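Local coordinates for putative diflavin flavoprotein A 3 (Nostoc sp., PDB 3FNI) that probably passes electrons from NADH to oxygen, reducing it to water, this chain being the flavodoxin-like part of the longer diiron protein, at residues A3-Y15 with L53-P66. Residues are numbered along the deposited sequence; the frame is centred on the assembly and turned at random.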
loop_
_atom_site.group_PDB
_atom_site.type_symbol
_atom_site.label_atom_id
_atom_site.label_comp_id
_atom_site.label_asym_id
_atom_site.label_seq_id
_atom_site.Cartn_x
_atom_site.Cartn_y
_atom_site.Cartn_z
ATOM N N ALA A 3 -8.969 17.375 -4.263
ATOM C CA ALA A 3 -9.199 16.073 -4.880
ATOM C C ALA A 3 -9.914 15.149 -3.898
ATOM O O ALA A 3 -9.798 15.314 -2.685
ATOM C CB ALA A 3 -7.874 15.450 -5.307
ATOM N N GLU A 4 -10.646 14.178 -4.432
ATOM C CA GLU A 4 -11.379 13.220 -3.614
ATOM C C GLU A 4 -10.472 12.471 -2.628
ATOM O O GLU A 4 -9.340 12.098 -2.955
ATOM C CB GLU A 4 -12.120 12.218 -4.515
ATOM C CG GLU A 4 -13.211 12.842 -5.391
ATOM C CD GLU A 4 -14.042 11.803 -6.139
ATOM O OE1 GLU A 4 -15.046 12.177 -6.775
ATOM O OE2 GLU A 4 -13.693 10.607 -6.091
ATOM N N THR A 5 -10.980 12.278 -1.415
ATOM C CA THR A 5 -10.267 11.567 -0.358
ATOM C C THR A 5 -9.965 10.163 -0.860
ATOM O O THR A 5 -10.875 9.393 -1.159
ATOM C CB THR A 5 -11.137 11.483 0.897
ATOM O OG1 THR A 5 -11.448 12.812 1.331
ATOM C CG2 THR A 5 -10.419 10.715 2.008
ATOM N N SER A 6 -8.684 9.827 -0.933
ATOM C CA SER A 6 -8.287 8.532 -1.451
ATOM C C SER A 6 -7.123 7.905 -0.698
ATOM O O SER A 6 -6.430 8.562 0.079
ATOM C CB SER A 6 -7.916 8.691 -2.932
ATOM O OG SER A 6 -7.485 7.473 -3.500
ATOM N N ILE A 7 -6.930 6.616 -0.939
ATOM C CA ILE A 7 -5.851 5.868 -0.328
ATOM C C ILE A 7 -5.080 5.267 -1.491
ATOM O O ILE A 7 -5.674 4.702 -2.408
ATOM C CB ILE A 7 -6.406 4.773 0.610
ATOM C CG1 ILE A 7 -5.327 3.740 0.929
ATOM C CG2 ILE A 7 -7.616 4.127 -0.023
ATOM C CD1 ILE A 7 -5.131 2.693 -0.151
ATOM N N GLY A 8 -3.762 5.414 -1.464
ATOM C CA GLY A 8 -2.940 4.894 -2.542
ATOM C C GLY A 8 -2.490 3.464 -2.345
ATOM O O GLY A 8 -1.984 3.095 -1.283
ATOM N N VAL A 9 -2.677 2.663 -3.388
ATOM C CA VAL A 9 -2.299 1.257 -3.396
ATOM C C VAL A 9 -1.188 1.095 -4.432
ATOM O O VAL A 9 -1.409 1.277 -5.631
ATOM C CB VAL A 9 -3.506 0.375 -3.774
ATOM C CG1 VAL A 9 -3.101 -1.084 -3.800
ATOM C CG2 VAL A 9 -4.635 0.595 -2.771
ATOM N N PHE A 10 0.011 0.764 -3.962
ATOM C CA PHE A 10 1.156 0.614 -4.850
ATOM C C PHE A 10 1.742 -0.785 -4.795
ATOM O O PHE A 10 2.127 -1.262 -3.728
ATOM C CB PHE A 10 2.249 1.611 -4.471
ATOM C CG PHE A 10 1.756 3.009 -4.259
ATOM C CD1 PHE A 10 1.005 3.338 -3.133
ATOM C CD2 PHE A 10 2.072 4.010 -5.169
ATOM C CE1 PHE A 10 0.579 4.648 -2.912
ATOM C CE2 PHE A 10 1.654 5.322 -4.963
ATOM C CZ PHE A 10 0.906 5.643 -3.831
ATOM N N TYR A 11 1.824 -1.437 -5.949
ATOM C CA TYR A 11 2.376 -2.779 -6.010
ATOM C C TYR A 11 2.723 -3.161 -7.445
ATOM O O TYR A 11 2.376 -2.446 -8.383
ATOM C CB TYR A 11 1.385 -3.791 -5.426
ATOM C CG TYR A 11 0.151 -4.026 -6.272
ATOM C CD1 TYR A 11 -0.927 -3.142 -6.239
ATOM C CD2 TYR A 11 0.062 -5.142 -7.108
ATOM C CE1 TYR A 11 -2.068 -3.364 -7.016
ATOM C CE2 TYR A 11 -1.074 -5.374 -7.891
ATOM C CZ TYR A 11 -2.134 -4.484 -7.839
ATOM O OH TYR A 11 -3.262 -4.721 -8.597
ATOM N N VAL A 12 3.412 -4.286 -7.613
ATOM C CA VAL A 12 3.792 -4.755 -8.944
ATOM C C VAL A 12 2.738 -5.744 -9.455
ATOM O O VAL A 12 2.617 -6.865 -8.955
ATOM C CB VAL A 12 5.220 -5.399 -8.914
ATOM C CG1 VAL A 12 5.383 -6.254 -7.665
ATOM C CG2 VAL A 12 5.459 -6.238 -10.174
ATOM N N SER A 13 1.960 -5.317 -10.445
ATOM C CA SER A 13 0.910 -6.172 -10.977
ATOM C C SER A 13 1.451 -7.463 -11.568
ATOM O O SER A 13 2.567 -7.512 -12.086
ATOM C CB SER A 13 0.072 -5.429 -12.029
ATOM O OG SER A 13 0.797 -5.226 -13.226
ATOM N N GLU A 14 0.635 -8.507 -11.460
ATOM C CA GLU A 14 0.946 -9.840 -11.967
ATOM C C GLU A 14 2.123 -10.534 -11.291
ATOM O O GLU A 14 2.503 -11.629 -11.703
ATOM C CB GLU A 14 1.188 -9.794 -13.476
ATOM C CG GLU A 14 0.137 -9.019 -14.264
ATOM C CD GLU A 14 0.061 -9.466 -15.710
ATOM O OE1 GLU A 14 -0.199 -8.618 -16.587
ATOM O OE2 GLU A 14 0.251 -10.675 -15.960
ATOM N N TYR A 15 2.713 -9.905 -10.275
ATOM C CA TYR A 15 3.825 -10.529 -9.551
ATOM C C TYR A 15 3.227 -11.303 -8.380
ATOM O O TYR A 15 2.614 -10.714 -7.491
ATOM C CB TYR A 15 4.817 -9.477 -9.019
ATOM C CG TYR A 15 5.821 -10.031 -8.017
ATOM C CD1 TYR A 15 6.055 -9.375 -6.811
ATOM C CD2 TYR A 15 6.483 -11.243 -8.244
ATOM C CE1 TYR A 15 6.901 -9.902 -5.847
ATOM C CE2 TYR A 15 7.342 -11.787 -7.279
ATOM C CZ TYR A 15 7.538 -11.106 -6.075
ATOM O OH TYR A 15 8.329 -11.635 -5.074
ATOM N N LEU A 53 0.614 12.294 -6.271
ATOM C CA LEU A 53 -0.381 11.302 -5.901
ATOM C C LEU A 53 -0.220 10.930 -4.443
ATOM O O LEU A 53 -1.183 10.956 -3.679
ATOM C CB LEU A 53 -0.252 10.058 -6.782
ATOM C CG LEU A 53 -0.922 8.763 -6.311
ATOM C CD1 LEU A 53 -2.329 9.012 -5.779
ATOM C CD2 LEU A 53 -0.958 7.813 -7.485
ATOM N N VAL A 54 1.002 10.581 -4.063
ATOM C CA VAL A 54 1.278 10.216 -2.683
ATOM C C VAL A 54 0.882 11.385 -1.794
ATOM O O VAL A 54 0.314 11.196 -0.717
ATOM C CB VAL A 54 2.774 9.900 -2.481
ATOM C CG1 VAL A 54 3.075 9.729 -1.000
ATOM C CG2 VAL A 54 3.138 8.625 -3.244
ATOM N N GLY A 55 1.182 12.589 -2.268
ATOM C CA GLY A 55 0.864 13.794 -1.529
ATOM C C GLY A 55 -0.608 13.985 -1.202
ATOM O O GLY A 55 -0.945 14.531 -0.148
ATOM N N ARG A 56 -1.493 13.551 -2.093
ATOM C CA ARG A 56 -2.917 13.712 -1.832
ATOM C C ARG A 56 -3.603 12.459 -1.288
ATOM O O ARG A 56 -4.830 12.403 -1.221
ATOM C CB ARG A 56 -3.639 14.217 -3.082
ATOM C CG ARG A 56 -3.656 13.251 -4.232
ATOM C CD ARG A 56 -4.546 13.775 -5.351
ATOM N NE ARG A 56 -4.523 12.907 -6.521
ATOM C CZ ARG A 56 -5.077 11.699 -6.580
ATOM N NH1 ARG A 56 -5.713 11.188 -5.536
ATOM N NH2 ARG A 56 -4.984 10.994 -7.691
ATOM N N CYS A 57 -2.817 11.461 -0.890
ATOM C CA CYS A 57 -3.378 10.238 -0.308
ATOM C C CYS A 57 -3.327 10.327 1.218
ATOM O O CYS A 57 -2.314 10.726 1.790
ATOM C CB CYS A 57 -2.607 8.993 -0.779
ATOM S SG CYS A 57 -2.978 8.473 -2.504
ATOM N N THR A 58 -4.428 9.965 1.871
ATOM C CA THR A 58 -4.506 9.989 3.328
ATOM C C THR A 58 -4.006 8.634 3.836
ATOM O O THR A 58 -3.457 8.535 4.933
ATOM C CB THR A 58 -5.968 10.225 3.800
ATOM O OG1 THR A 58 -6.490 11.395 3.159
ATOM C CG2 THR A 58 -6.036 10.421 5.306
ATOM N N GLY A 59 -4.195 7.600 3.018
ATOM C CA GLY A 59 -3.758 6.258 3.374
ATOM C C GLY A 59 -2.874 5.626 2.307
ATOM O O GLY A 59 -2.911 6.034 1.147
ATOM N N LEU A 60 -2.077 4.629 2.690
ATOM C CA LEU A 60 -1.185 3.966 1.742
ATOM C C LEU A 60 -1.104 2.451 1.929
ATOM O O LEU A 60 -1.150 1.938 3.046
ATOM C CB LEU A 60 0.219 4.566 1.842
ATOM C CG LEU A 60 0.320 6.077 1.623
ATOM C CD1 LEU A 60 1.648 6.582 2.143
ATOM C CD2 LEU A 60 0.149 6.397 0.148
ATOM N N VAL A 61 -0.991 1.739 0.816
ATOM C CA VAL A 61 -0.886 0.296 0.850
ATOM C C VAL A 61 0.210 -0.066 -0.131
ATOM O O VAL A 61 0.164 0.318 -1.302
ATOM C CB VAL A 61 -2.214 -0.373 0.454
ATOM C CG1 VAL A 61 -2.098 -1.891 0.554
ATOM C CG2 VAL A 61 -3.324 0.129 1.371
ATOM N N ILE A 62 1.206 -0.795 0.365
ATOM C CA ILE A 62 2.342 -1.193 -0.451
ATOM C C ILE A 62 2.497 -2.701 -0.567
ATOM O O ILE A 62 2.349 -3.431 0.410
ATOM C CB ILE A 62 3.657 -0.617 0.117
ATOM C CG1 ILE A 62 3.508 0.885 0.378
ATOM C CG2 ILE A 62 4.802 -0.886 -0.855
ATOM C CD1 ILE A 62 3.084 1.685 -0.825
ATOM N N GLY A 63 2.792 -3.153 -1.784
ATOM C CA GLY A 63 3.006 -4.565 -2.035
ATOM C C GLY A 63 4.489 -4.734 -2.310
ATOM O O GLY A 63 5.088 -3.890 -2.971
HETATM N N MSE A 64 5.092 -5.802 -1.800
HETATM C CA MSE A 64 6.517 -6.023 -2.008
HETATM C C MSE A 64 6.866 -6.327 -3.463
HETATM O O MSE A 64 6.089 -6.945 -4.192
HETATM C CB MSE A 64 7.014 -7.159 -1.111
HETATM C CG MSE A 64 6.782 -6.923 0.377
HETATM SE SE MSE A 64 7.360 -5.168 0.973
HETATM C CE MSE A 64 9.247 -5.326 0.555
ATOM N N SER A 65 8.046 -5.879 -3.879
ATOM C CA SER A 65 8.509 -6.099 -5.236
ATOM C C SER A 65 9.544 -7.210 -5.302
ATOM O O SER A 65 10.147 -7.585 -4.289
ATOM C CB SER A 65 9.100 -4.817 -5.810
ATOM O OG SER A 65 8.069 -3.930 -6.207
ATOM N N PRO A 66 9.769 -7.755 -6.506
ATOM C CA PRO A 66 10.748 -8.830 -6.660
ATOM C C PRO A 66 12.164 -8.333 -6.407
ATOM O O PRO A 66 12.528 -7.236 -6.824
ATOM C CB PRO A 66 10.545 -9.280 -8.106
ATOM C CG PRO A 66 9.127 -8.885 -8.402
ATOM C CD PRO A 66 9.024 -7.544 -7.759
HETATM O O HOH W 1 -6.749 11.954 -3.206
HETATM O O HOH W 2 -7.043 11.965 0.710
#
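The ring of F10 packs against L60, I62 and V54 in the tight half of the contact. Its CG stands anti to the carbonyl carbon (chi1 -47°), which lays the ring back over G8, where a CB would strike CE1. CE1 meets CD2 of L60 at 3.6 Å, CD1 meets CD1 of I62 at 3.5 Å, and CZ reaches CG2 of V54 on helix 47-55. Strands 6-11 and 59-63 run parallel, joined by hydrogen bonds such as V61 N to G8 O and a nearly straight F10 N to V61 O (2.7 Å, 174°). On the other face of the sheet, I7 CD1 presses on V61 CG2 at 3.5 Å, with L143 of helix 130-152 against both residues. Looser and wet is the start of strand 6-11: one water bridges E4 O, R56 O and R56 NH1, while R56 NH2 forms a salt bridge with D37. Beyond the strands' C-terminal ends, P66 CG makes a CH-pi contact 3.3 Å above the Y15 ring centre, and Y15 OH is hydrogen-bonded to D100. With ring and hydroxyl gone, an alanine here is likely to leave P66 and D100 without these partners. The parallel sheet, order 2-1-3-4-5, is the flavodoxin-like fold, whose relatives bind FMN at that edge.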